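Local coordinates for GTPase-activating protein BEM3 (Saccharomyces cerevisiae S288C, PDB 6FSF) that acts as a GTPase-activating protein for Cdc42 and, less efficiently, Rho1, and binds phosphatidylinositol 3-phosphate, represented here by its tandem PX and PH domains, at residues A[75-80]-A[105-110]. Residues are numbered along the deposited sequence; the frame is centred on the assembly and turned at random.
Sequences PLPTLP and TSIFSV
Pro77 turns its ring onto the C-terminal end of helix 90-107 and meets two neighbouring side chains there. Its CG sits 3.6 Å from Ser106 CB, so the ring rests on the methylene of the serine and not on its hydroxyl. That hydroxyl is turned back to its own helix: OG lies beside the backbone N (chi1 -59°) and hydrogen-bonds to the carbonyl oxygen of Gln102. The same CG-CD edge of the ring also meets the isoleucine, Pro77 CG and CD each lying 4.0 Å from Ile107 CD1, with the isoleucine chain running at about a right angle to the proline. In Ile107, chi1 (-69°) swings CG1 to the side of the backbone N, and chi2 then turns CD1 toward the loop, where Leu76 CD2 also meets it at 4.0 Å, the two side chains slanting across each other. In this PX domain, 75-80 belongs to the proline-rich loop between helices 57-70 and 90-107, and Pro77 to Pro80 form the PxxP motif common in the family. No hydrogen bond joins the two segments; the contact is apolar and small, burying 174 Å² in all. Pro77 also touches Tyr103, while Ile107 packs on Met67 of helix 57-70. The helix ends at Ile107, a type I turn runs from there to Val110, and Ser109 OG donates to Thr105 O at 2.6 Å.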
loop_
_atom_site.group_PDB
_atom_site.type_symbol
_atom_site.label_atom_id
_atom_site.label_comp_id
_atom_site.label_asym_id
_atom_site.label_seq_id
_atom_site.Cartn_x
_atom_site.Cartn_y
_atom_site.Cartn_z
ATOM N N PRO A 75 -20.723 -11.858 11.646
ATOM C CA PRO A 75 -19.308 -12.179 11.417
ATOM C C PRO A 75 -18.596 -11.074 10.651
ATOM O O PRO A 75 -19.133 -10.507 9.697
ATOM C CB PRO A 75 -19.361 -13.480 10.608
ATOM C CG PRO A 75 -20.742 -13.504 10.009
ATOM C CD PRO A 75 -21.628 -12.829 11.008
ATOM N N LEU A 76 -17.374 -10.776 11.079
ATOM C CA LEU A 76 -16.554 -9.717 10.511
ATOM C C LEU A 76 -15.145 -10.228 10.248
ATOM O O LEU A 76 -14.639 -11.076 10.990
ATOM C CB LEU A 76 -16.494 -8.505 11.455
ATOM C CG LEU A 76 -17.795 -7.709 11.607
ATOM C CD1 LEU A 76 -17.786 -6.880 12.879
ATOM C CD2 LEU A 76 -18.022 -6.818 10.395
ATOM N N PRO A 77 -14.482 -9.725 9.208
ATOM C CA PRO A 77 -13.135 -10.212 8.884
ATOM C C PRO A 77 -12.112 -9.750 9.912
ATOM O O PRO A 77 -12.383 -8.936 10.795
ATOM C CB PRO A 77 -12.857 -9.607 7.506
ATOM C CG PRO A 77 -13.713 -8.384 7.457
ATOM C CD PRO A 77 -14.955 -8.722 8.237
ATOM N N THR A 78 -10.903 -10.282 9.775
ATOM C CA THR A 78 -9.837 -10.088 10.749
ATOM C C THR A 78 -8.736 -9.214 10.162
ATOM O O THR A 78 -8.291 -9.440 9.031
ATOM C CB THR A 78 -9.265 -11.434 11.197
ATOM O OG1 THR A 78 -10.320 -12.235 11.742
ATOM C CG2 THR A 78 -8.189 -11.234 12.252
ATOM N N LEU A 79 -8.302 -8.219 10.938
ATOM C CA LEU A 79 -7.243 -7.325 10.507
ATOM C C LEU A 79 -5.899 -8.047 10.499
ATOM O O LEU A 79 -5.731 -9.079 11.151
ATOM C CB LEU A 79 -7.172 -6.108 11.426
ATOM C CG LEU A 79 -8.156 -4.969 11.162
ATOM C CD1 LEU A 79 -7.888 -3.814 12.111
ATOM C CD2 LEU A 79 -8.052 -4.510 9.717
ATOM N N PRO A 80 -4.924 -7.528 9.753
ATOM C CA PRO A 80 -3.575 -8.095 9.824
ATOM C C PRO A 80 -2.981 -7.915 11.212
ATOM O O PRO A 80 -3.276 -6.950 11.920
ATOM C CB PRO A 80 -2.796 -7.300 8.769
ATOM C CG PRO A 80 -3.602 -6.072 8.529
ATOM C CD PRO A 80 -5.026 -6.481 8.722
ATOM N N THR A 105 -12.814 -5.648 1.419
ATOM C CA THR A 105 -13.761 -6.243 0.483
ATOM C C THR A 105 -14.928 -6.872 1.231
ATOM O O THR A 105 -16.085 -6.756 0.808
ATOM C CB THR A 105 -13.061 -7.282 -0.400
ATOM O OG1 THR A 105 -12.093 -6.629 -1.235
ATOM C CG2 THR A 105 -14.062 -8.013 -1.281
ATOM N N SER A 106 -14.645 -7.527 2.357
ATOM C CA SER A 106 -15.709 -8.141 3.142
ATOM C C SER A 106 -16.592 -7.084 3.798
ATOM O O SER A 106 -17.815 -7.252 3.876
ATOM C CB SER A 106 -15.106 -9.078 4.192
ATOM O OG SER A 106 -14.325 -10.093 3.585
ATOM N N ILE A 107 -15.990 -5.983 4.259
ATOM C CA ILE A 107 -16.741 -4.946 4.963
ATOM C C ILE A 107 -17.845 -4.389 4.071
ATOM O O ILE A 107 -19.023 -4.375 4.444
ATOM C CB ILE A 107 -15.790 -3.836 5.447
ATOM C CG1 ILE A 107 -14.896 -4.359 6.567
ATOM C CG2 ILE A 107 -16.573 -2.619 5.911
ATOM C CD1 ILE A 107 -15.660 -4.861 7.777
ATOM N N PHE A 108 -17.481 -3.933 2.873
ATOM C CA PHE A 108 -18.438 -3.352 1.943
ATOM C C PHE A 108 -19.259 -4.401 1.198
ATOM O O PHE A 108 -19.985 -4.044 0.263
ATOM C CB PHE A 108 -17.709 -2.443 0.948
ATOM C CG PHE A 108 -17.120 -1.210 1.578
ATOM C CD1 PHE A 108 -15.782 -1.167 1.931
ATOM C CD2 PHE A 108 -17.913 -0.104 1.838
ATOM C CE1 PHE A 108 -15.239 -0.033 2.522
ATOM C CE2 PHE A 108 -17.378 1.031 2.427
ATOM C CZ PHE A 108 -16.040 1.068 2.772
ATOM N N SER A 109 -19.163 -5.669 1.592
ATOM C CA SER A 109 -20.007 -6.721 1.042
ATOM C C SER A 109 -21.104 -7.164 1.998
ATOM O O SER A 109 -21.983 -7.934 1.592
ATOM C CB SER A 109 -19.160 -7.939 0.647
ATOM O OG SER A 109 -18.260 -7.606 -0.394
ATOM N N VAL A 110 -21.069 -6.710 3.245
ATOM C CA VAL A 110 -22.145 -7.031 4.187
ATOM C C VAL A 110 -23.445 -6.409 3.695
ATOM O O VAL A 110 -23.459 -5.216 3.332
ATOM C CB VAL A 110 -21.786 -6.532 5.597
ATOM C CG1 VAL A 110 -22.952 -6.750 6.548
ATOM C CG2 VAL A 110 -20.539 -7.238 6.105
#